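Local coordinates for protein adenosylmethionine-8-amino-7-oxononanoate aminotransferase (Methanocaldococcus jannaschii, PDB 6ZHK) that probably transfers an amino group from S-adenosylmethionine to 8-amino-7-oxononanoate in biotin biosynthesis, as a pyridoxal 5'-phosphate-dependent homodimeric aminotransferase, at residues D107-H112 with A312-D317; F265-V270 with M280-N285. One frame throughout, in Å; residues are numbered along the deposited sequence.

Interaction 1: residues D107-H112 with A312-D317. With MG (magnesium ion), chain C.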
ATOM      1  N   ASP A 107      16.437 -16.751   3.954  1.00 19.57           N
ATOM      2  CA  ASP A 107      17.733 -17.361   3.610  1.00 21.56           C
ATOM      3  C   ASP A 107      18.704 -16.345   3.012  1.00 20.19           C
ATOM      4  O   ASP A 107      19.894 -16.479   3.237  1.00 22.75           O
ATOM      5  CB  ASP A 107      17.585 -18.595   2.702  1.00 23.43           C
ATOM      6  CG  ASP A 107      16.995 -19.791   3.427  1.00 27.95           C
ATOM      7  OD1 ASP A 107      16.934 -19.757   4.728  1.00 30.91           O
ATOM      8  OD2 ASP A 107      16.549 -20.715   2.724  1.00 27.45           O
ATOM      9  N   ILE A 108      18.246 -15.367   2.216  1.00 16.08           N
ATOM     10  CA  ILE A 108      19.229 -14.455   1.640  1.00 17.71           C
ATOM     11  C   ILE A 108      19.526 -13.255   2.521  1.00 17.83           C
ATOM     12  O   ILE A 108      20.409 -12.482   2.176  1.00 18.70           O
ATOM     13  CB  ILE A 108      18.844 -13.928   0.258  1.00 22.60           C
ATOM     14  CG1 ILE A 108      17.481 -13.247   0.320  1.00 24.64           C
ATOM     15  CG2 ILE A 108      18.932 -15.017  -0.802  1.00 33.59           C
ATOM     16  CD1 ILE A 108      17.145 -12.598  -0.991  1.00 32.33           C
ATOM     17  N   THR A 109      18.758 -13.048   3.591  1.00 16.99           N
ATOM     18  CA  THR A 109      19.069 -11.881   4.407  1.00 17.19           C
ATOM     19  C   THR A 109      19.913 -12.324   5.584  1.00 17.74           C
ATOM     20  O   THR A 109      19.950 -13.518   5.898  1.00 20.02           O
ATOM     21  CB  THR A 109      17.780 -11.263   4.959  1.00 15.64           C
ATOM     22  OG1 THR A 109      16.941 -12.314   5.439  1.00 13.26           O
ATOM     23  CG2 THR A 109      17.016 -10.564   3.856  1.00 12.95           C
ATOM     24  N   PRO A 110      20.532 -11.377   6.323  1.00 18.98           N
ATOM     25  CA  PRO A 110      21.236 -11.728   7.558  1.00 18.45           C
ATOM     26  C   PRO A 110      20.484 -12.752   8.423  1.00 18.42           C
ATOM     27  O   PRO A 110      19.235 -12.870   8.425  1.00 15.15           O
ATOM     28  CB  PRO A 110      21.479 -10.372   8.261  1.00 19.59           C
ATOM     29  CG  PRO A 110      21.621  -9.411   7.057  1.00 19.53           C
ATOM     30  CD  PRO A 110      20.606  -9.941   6.037  1.00 17.52           C
ATOM     31  N   LYS A 111      21.339 -13.522   9.125  1.00 14.94           N
ATOM     32  CA  LYS A 111      20.834 -14.710   9.770  1.00 18.10           C
ATOM     33  C   LYS A 111      19.924 -14.399  10.942  1.00 16.37           C
ATOM     34  O   LYS A 111      19.175 -15.283  11.307  1.00 19.39           O
ATOM     35  CB  LYS A 111      21.956 -15.672  10.184  1.00 24.63           C
ATOM     36  CG  LYS A 111      22.253 -16.713   9.098  1.00 31.61           C
ATOM     37  CD  LYS A 111      22.886 -16.120   7.838  1.00 39.50           C
ATOM     38  CE  LYS A 111      22.044 -16.266   6.577  1.00 43.81           C
ATOM     39  NZ  LYS A 111      22.266 -15.186   5.571  1.00 46.02           N
ATOM     40  N   HIS A 112      20.010 -13.198  11.534  1.00 15.62           N
ATOM     41  CA  HIS A 112      19.146 -12.913  12.673  1.00 16.34           C
ATOM     42  C   HIS A 112      17.754 -12.505  12.178  1.00 16.18           C
ATOM     43  O   HIS A 112      16.869 -12.350  13.006  1.00 16.01           O
ATOM     44  CB  HIS A 112      19.694 -11.814  13.588  1.00 15.79           C
ATOM     45  CG  HIS A 112      19.895 -10.517  12.879  1.00 17.13           C
ATOM     46  ND1 HIS A 112      20.926 -10.331  11.987  1.00 19.23           N
ATOM     47  CD2 HIS A 112      19.203  -9.355  12.910  1.00 17.50           C
ATOM     48  CE1 HIS A 112      20.853  -9.117  11.471  1.00 18.51           C
ATOM     49  NE2 HIS A 112      19.805  -8.493  12.018  1.00 15.19           N
ATOM     50  N   ALA A 312       8.129  -6.122   2.016  1.00 14.35           N
ATOM     51  CA  ALA A 312       8.232  -7.037   3.158  1.00 15.11           C
ATOM     52  C   ALA A 312       8.896  -6.348   4.345  1.00 14.80           C
ATOM     53  O   ALA A 312       9.781  -5.483   4.177  1.00 13.71           O
ATOM     54  CB  ALA A 312       9.089  -8.224   2.729  1.00 14.90           C
ATOM     55  N   THR A 313       8.462  -6.721   5.554  1.00 14.76           N
ATOM     56  CA  THR A 313       9.148  -6.270   6.752  1.00 13.12           C
ATOM     57  C   THR A 313       9.688  -7.524   7.439  1.00 13.22           C
ATOM     58  O   THR A 313       8.935  -8.407   7.808  1.00 12.25           O
ATOM     59  CB  THR A 313       8.123  -5.577   7.681  1.00 15.29           C
ATOM     60  OG1 THR A 313       7.470  -4.544   6.921  1.00 13.92           O
ATOM     61  CG2 THR A 313       8.777  -5.011   8.922  1.00 13.77           C
ATOM     62  N   LEU A 314      11.003  -7.623   7.558  1.00 13.57           N
ATOM     63  CA  LEU A 314      11.583  -8.795   8.176  1.00 13.91           C
ATOM     64  C   LEU A 314      12.027  -8.446   9.611  1.00 15.59           C
ATOM     65  O   LEU A 314      12.570  -7.368   9.841  1.00 13.87           O
ATOM     66  CB  LEU A 314      12.821  -9.186   7.337  1.00 16.77           C
ATOM     67  CG  LEU A 314      12.508 -10.179   6.235  1.00 17.41           C
ATOM     68  CD1 LEU A 314      11.655  -9.565   5.111  1.00 20.76           C
ATOM     69  CD2 LEU A 314      13.744 -10.952   5.778  1.00 24.16           C
ATOM     70  N   THR A 315      11.858  -9.387  10.556  1.00 13.88           N
ATOM     71  CA  THR A 315      12.209  -9.150  11.956  1.00 14.69           C
ATOM     72  C   THR A 315      12.936 -10.385  12.532  1.00 14.58           C
ATOM     73  O   THR A 315      13.014 -11.455  11.890  1.00 12.95           O
ATOM     74  CB  THR A 315      10.979  -8.858  12.842  1.00 15.18           C
ATOM     75  OG1 THR A 315      10.321 -10.101  13.077  1.00 16.77           O
ATOM     76  CG2 THR A 315       9.927  -7.998  12.174  1.00 16.77           C
ATOM     77  N   THR A 316      13.469 -10.176  13.733  1.00 16.85           N
ATOM     78  CA  THR A 316      14.107 -11.166  14.582  1.00 15.93           C
ATOM     79  C   THR A 316      13.019 -11.999  15.234  1.00 17.10           C
ATOM     80  O   THR A 316      11.865 -11.580  15.255  1.00 16.28           O
ATOM     81  CB  THR A 316      14.948 -10.489  15.664  1.00 16.47           C
ATOM     82  OG1 THR A 316      14.023  -9.708  16.440  1.00 16.61           O
ATOM     83  CG2 THR A 316      16.043  -9.639  15.054  1.00 15.75           C
ATOM     84  N   ASP A 317      13.382 -13.199  15.701  1.00 16.16           N
ATOM     85  CA  ASP A 317      12.399 -13.968  16.450  1.00 18.14           C
ATOM     86  C   ASP A 317      12.056 -13.257  17.765  1.00 18.46           C
ATOM     87  O   ASP A 317      10.954 -13.458  18.304  1.00 17.21           O
ATOM     88  CB  ASP A 317      12.910 -15.377  16.780  1.00 18.36           C
ATOM     89  CG  ASP A 317      12.856 -16.329  15.587  1.00 24.05           C
ATOM     90  OD1 ASP A 317      12.229 -16.000  14.559  1.00 19.66           O
ATOM     91  OD2 ASP A 317      13.425 -17.414  15.741  1.00 27.30           O
TER
HETATM   92 MG    MG C 501      17.688 -13.962   7.278  1.00 18.03          MG
HETATM   93  O   HOH W   1      18.096 -15.839   8.186  1.00 16.41           O
HETATM   94  O   HOH W   2      16.082 -14.033  15.309  1.00 21.13           O
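Thr109 and Leu314 meet tip to tip where the loop following helix 96-108 reaches strand 311-315, part of the seven-stranded mixed sheet in this class-III aminotransferase, a fold-type I PLP enzyme. The methyl CD2 of Leu314 lies 3.5 Å from Thr109 OG1 and 3.8 Å from Thr109 CG2, touching both branches of the threonine. With chi1 at 44°, Thr109 OG1 sits between its own backbone N and carbonyl carbon, and it is held by a magnesium ion (OG1 to metal 2.6 Å) and by a hydrogen bond to Leu105 O. The metal also binds Pro110 O at 2.2 Å and a water, while Val106 O and Leu113 O complete its ligands, so the last part of the helix and the loop after it are gathered round the ion.

Further along, His112 and Thr316 meet at a slant. Thr316 CG2 approaches the imidazole at its edge, in the ring plane, 3.8 Å from His112 CD2; the ring's NE2 is hydrogen-bonded to Pro294 O. The backbones meet through a CA-H...O contact, Thr316 CA to His112 O 3.4 Å (152° at H), and a water donates to His112 O (3.0 Å) and accepts from Asp317 N (2.9 Å).

Interaction 2: residues F265-V270 with M280-N285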
ATOM      1  N   PHE A 265      16.290  -1.116  16.178  1.00 15.01           N
ATOM      2  CA  PHE A 265      16.833  -0.392  15.040  1.00 14.47           C
ATOM      3  C   PHE A 265      16.142  -0.915  13.784  1.00 13.88           C
ATOM      4  O   PHE A 265      16.173  -2.123  13.511  1.00 12.63           O
ATOM      5  CB  PHE A 265      18.361  -0.591  14.925  1.00 16.54           C
ATOM      6  CG  PHE A 265      19.002   0.121  13.747  1.00 17.08           C
ATOM      7  CD1 PHE A 265      18.545   1.369  13.322  1.00 18.31           C
ATOM      8  CD2 PHE A 265      20.070  -0.441  13.061  1.00 20.08           C
ATOM      9  CE1 PHE A 265      19.130   2.027  12.247  1.00 17.86           C
ATOM     10  CE2 PHE A 265      20.652   0.204  11.962  1.00 20.49           C
ATOM     11  CZ  PHE A 265      20.184   1.441  11.568  1.00 19.34           C
ATOM     12  N   ILE A 266      15.458   0.001  13.042  1.00 13.61           N
ATOM     13  CA  ILE A 266      14.779  -0.349  11.820  1.00 12.15           C
ATOM     14  C   ILE A 266      15.602   0.161  10.663  1.00 11.73           C
ATOM     15  O   ILE A 266      15.911   1.338  10.640  1.00 15.52           O
ATOM     16  CB  ILE A 266      13.387   0.331  11.811  1.00 12.74           C
ATOM     17  CG1 ILE A 266      12.600  -0.095  13.061  1.00 12.86           C
ATOM     18  CG2 ILE A 266      12.723  -0.009  10.477  1.00 14.29           C
ATOM     19  CD1 ILE A 266      11.133   0.496  13.031  1.00 10.90           C
ATOM     20  N   LEU A 267      15.942  -0.704   9.704  1.00 12.30           N
ATOM     21  CA  LEU A 267      16.662  -0.212   8.530  1.00 14.32           C
ATOM     22  C   LEU A 267      15.712  -0.314   7.344  1.00 14.56           C
ATOM     23  O   LEU A 267      15.165  -1.378   7.030  1.00 15.36           O
ATOM     24  CB  LEU A 267      17.923  -1.034   8.287  1.00 12.53           C
ATOM     25  CG  LEU A 267      18.952  -0.438   7.326  1.00 13.37           C
ATOM     26  CD1 LEU A 267      19.583   0.789   7.969  1.00 13.34           C
ATOM     27  CD2 LEU A 267      20.042  -1.492   6.981  1.00 12.78           C
ATOM     28  N   ASP A 268      15.518   0.852   6.680  1.00 16.28           N
ATOM     29  CA  ASP A 268      14.654   0.892   5.525  1.00 13.93           C
ATOM     30  C   ASP A 268      15.500   0.674   4.258  1.00 13.60           C
ATOM     31  O   ASP A 268      16.142   1.606   3.789  1.00 15.73           O
ATOM     32  CB  ASP A 268      13.919   2.238   5.493  1.00 17.03           C
ATOM     33  CG  ASP A 268      13.095   2.424   4.230  1.00 17.03           C
ATOM     34  OD1 ASP A 268      13.160   1.535   3.350  1.00 14.09           O
ATOM     35  OD2 ASP A 268      12.338   3.428   4.194  1.00 19.59           O
ATOM     36  N   GLU A 269      15.479  -0.547   3.710  1.00 14.01           N
ATOM     37  CA  GLU A 269      16.211  -0.835   2.467  1.00 13.31           C
ATOM     38  C   GLU A 269      15.225  -0.928   1.298  1.00 12.46           C
ATOM     39  O   GLU A 269      15.421  -1.667   0.351  1.00 12.94           O
ATOM     40  CB  GLU A 269      17.050  -2.094   2.661  1.00 13.65           C
ATOM     41  CG  GLU A 269      18.240  -1.859   3.599  1.00 16.08           C
ATOM     42  CD  GLU A 269      19.493  -2.615   3.167  1.00 17.02           C
ATOM     43  OE1 GLU A 269      19.893  -2.489   1.954  1.00 18.48           O
ATOM     44  OE2 GLU A 269      20.057  -3.368   4.016  1.00 18.53           O
ATOM     45  N   VAL A 270      14.145  -0.133   1.348  1.00 12.77           N
ATOM     46  CA  VAL A 270      13.193  -0.246   0.258  1.00 14.60           C
ATOM     47  C   VAL A 270      13.847   0.103  -1.089  1.00 14.81           C
ATOM     48  O   VAL A 270      13.641  -0.586  -2.064  1.00 14.80           O
ATOM     49  CB  VAL A 270      11.913   0.575   0.526  1.00 13.95           C
ATOM     50  CG1 VAL A 270      11.074   0.663  -0.744  1.00 15.93           C
ATOM     51  CG2 VAL A 270      11.104  -0.069   1.655  1.00 13.96           C
ATOM     52  N   MET A 280      24.007  -7.024  -2.060  1.00 17.03           N
ATOM     53  CA  MET A 280      22.627  -7.471  -2.125  1.00 18.00           C
ATOM     54  C   MET A 280      21.729  -6.595  -1.220  1.00 18.96           C
ATOM     55  O   MET A 280      20.626  -6.167  -1.629  1.00 17.76           O
ATOM     56  CB  MET A 280      22.484  -8.942  -1.747  1.00 17.98           C
ATOM     57  CG  MET A 280      21.070  -9.464  -2.051  1.00 20.82           C
ATOM     58  SD  MET A 280      20.647  -9.442  -3.876  1.00 19.69           S
ATOM     59  CE  MET A 280      19.170 -10.459  -3.808  1.00 17.54           C
ATOM     60  N   PHE A 281      22.178  -6.374   0.027  1.00 18.69           N
ATOM     61  CA  PHE A 281      21.521  -5.488   0.994  1.00 16.68           C
ATOM     62  C   PHE A 281      22.624  -4.720   1.689  1.00 18.76           C
ATOM     63  O   PHE A 281      23.713  -5.279   1.903  1.00 17.82           O
ATOM     64  CB  PHE A 281      20.785  -6.295   2.074  1.00 17.43           C
ATOM     65  CG  PHE A 281      19.755  -7.225   1.497  1.00 15.98           C
ATOM     66  CD1 PHE A 281      18.556  -6.715   1.011  1.00 15.71           C
ATOM     67  CD2 PHE A 281      20.001  -8.594   1.399  1.00 19.67           C
ATOM     68  CE1 PHE A 281      17.626  -7.577   0.431  1.00 17.71           C
ATOM     69  CE2 PHE A 281      19.064  -9.470   0.851  1.00 17.88           C
ATOM     70  CZ  PHE A 281      17.872  -8.948   0.346  1.00 18.08           C
ATOM     71  N   PHE A 282      22.349  -3.448   2.002  1.00 18.47           N
ATOM     72  CA  PHE A 282      23.284  -2.677   2.826  1.00 21.91           C
ATOM     73  C   PHE A 282      23.638  -3.435   4.097  1.00 20.51           C
ATOM     74  O   PHE A 282      24.814  -3.480   4.496  1.00 16.77           O
ATOM     75  CB  PHE A 282      22.806  -1.256   3.114  1.00 20.12           C
ATOM     76  CG  PHE A 282      23.884  -0.409   3.753  1.00 22.63           C
ATOM     77  CD1 PHE A 282      24.894   0.159   2.989  1.00 24.33           C
ATOM     78  CD2 PHE A 282      23.945  -0.284   5.133  1.00 24.91           C
ATOM     79  CE1 PHE A 282      25.896   0.922   3.600  1.00 26.40           C
ATOM     80  CE2 PHE A 282      24.982   0.417   5.752  1.00 32.33           C
ATOM     81  CZ  PHE A 282      25.936   1.049   4.978  1.00 25.63           C
ATOM     82  N   CYS A 283      22.627  -4.075   4.702  1.00 20.61           N
ATOM     83  CA  CYS A 283      22.855  -4.783   5.967  1.00 19.97           C
ATOM     84  C   CYS A 283      23.660  -6.088   5.824  1.00 18.89           C
ATOM     85  O   CYS A 283      23.958  -6.705   6.854  1.00 16.89           O
ATOM     86  CB  CYS A 283      21.545  -4.955   6.734  1.00 22.26           C
ATOM     87  SG  CYS A 283      20.413  -6.094   5.933  1.00 21.03           S
ATOM     88  N   ASP A 284      24.078  -6.476   4.590  1.00 17.16           N
ATOM     89  CA  ASP A 284      25.056  -7.534   4.391  1.00 23.41           C
ATOM     90  C   ASP A 284      26.452  -6.995   4.715  1.00 22.39           C
ATOM     91  O   ASP A 284      27.268  -6.775   3.835  1.00 32.61           O
ATOM     92  CB  ASP A 284      25.159  -8.026   2.938  1.00 24.98           C
ATOM     93  CG  ASP A 284      23.965  -8.864   2.503  1.00 29.90           C
ATOM     94  OD1 ASP A 284      23.244  -9.393   3.392  1.00 30.32           O
ATOM     95  OD2 ASP A 284      23.777  -9.018   1.273  1.00 32.48           O
ATOM     96  N   ASN A 285      26.671  -6.777   5.982  1.00 25.29           N
ATOM     97  CA  ASN A 285      27.777  -5.994   6.496  1.00 23.10           C
ATOM     98  C   ASN A 285      28.245  -6.817   7.673  1.00 24.92           C
ATOM     99  O   ASN A 285      27.419  -7.224   8.487  1.00 26.18           O
ATOM    100  CB  ASN A 285      27.233  -4.608   6.875  1.00 24.01           C
ATOM    101  CG  ASN A 285      28.191  -3.751   7.662  1.00 22.97           C
ATOM    102  OD1 ASN A 285      28.644  -4.138   8.729  1.00 24.22           O
ATOM    103  ND2 ASN A 285      28.418  -2.551   7.188  1.00 24.08           N
TER
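Glu269 OE1 is gripped by two groups: the backbone N of Phe282, at 2.6 Å with an N-H...O angle of 150°, and the hydroxyl of Thr272. The other oxygen, Glu269 OE2, accepts from Cys283 N at 2.8 Å (153°). Both amides approach on the syn sides, a little out of the carboxylate plane, so the group bridges two successive N-H donors of the type I turn from Phe281 to Asp284, an arrangement that fixes its rotation. The chain of Glu269 bends at chi2 (-143°) to bring the carboxylate there. It crosses the Phe282 side chain at about a right angle, with OE1 3.4 Å from Phe282 CB. With the carboxylate removed, an alanine here would probably leave the buried amides of Phe282 and Cys283 without their acceptors and the turn freer to shift.

Beside this polar pairing, Leu267 CD2 packs on Cys283 CB at 3.8 Å and more distantly meets the edge of the Phe282 ring. On the strand side, Asp268 OD1 accepts from Val270 N in an Asx turn, and Asp268 is predicted to bind pyridoxal phosphate. The chemistry thus implies that one buried carboxylate supplies acceptors to two main-chain N-H groups of 280-285, right next to a predicted cofactor residue.

The centres of interactions 1 and 2 lie about 10 Å apart, and both reach the same seven-stranded mixed sheet, in which strand 296-299 runs between strands 311-315 and 265-268. Along the chain the order is 107-112, 265-270, 280-285, 312-317, so interaction 2 is nested within the loop that interaction 1 closes. The two also touch directly: Thr109 CG2 is 3.8 Å from Phe281 CE2, and Pro110 CG is 3.6 Å from Cys283 O. The magnesium-binding loop after helix 96-108 therefore packs against loop 280-285, which Glu269 ties to segment 265-270. This places the magnesium site and the probable cofactor site on neighbouring parts of one sheet region, joined through loop 280-285.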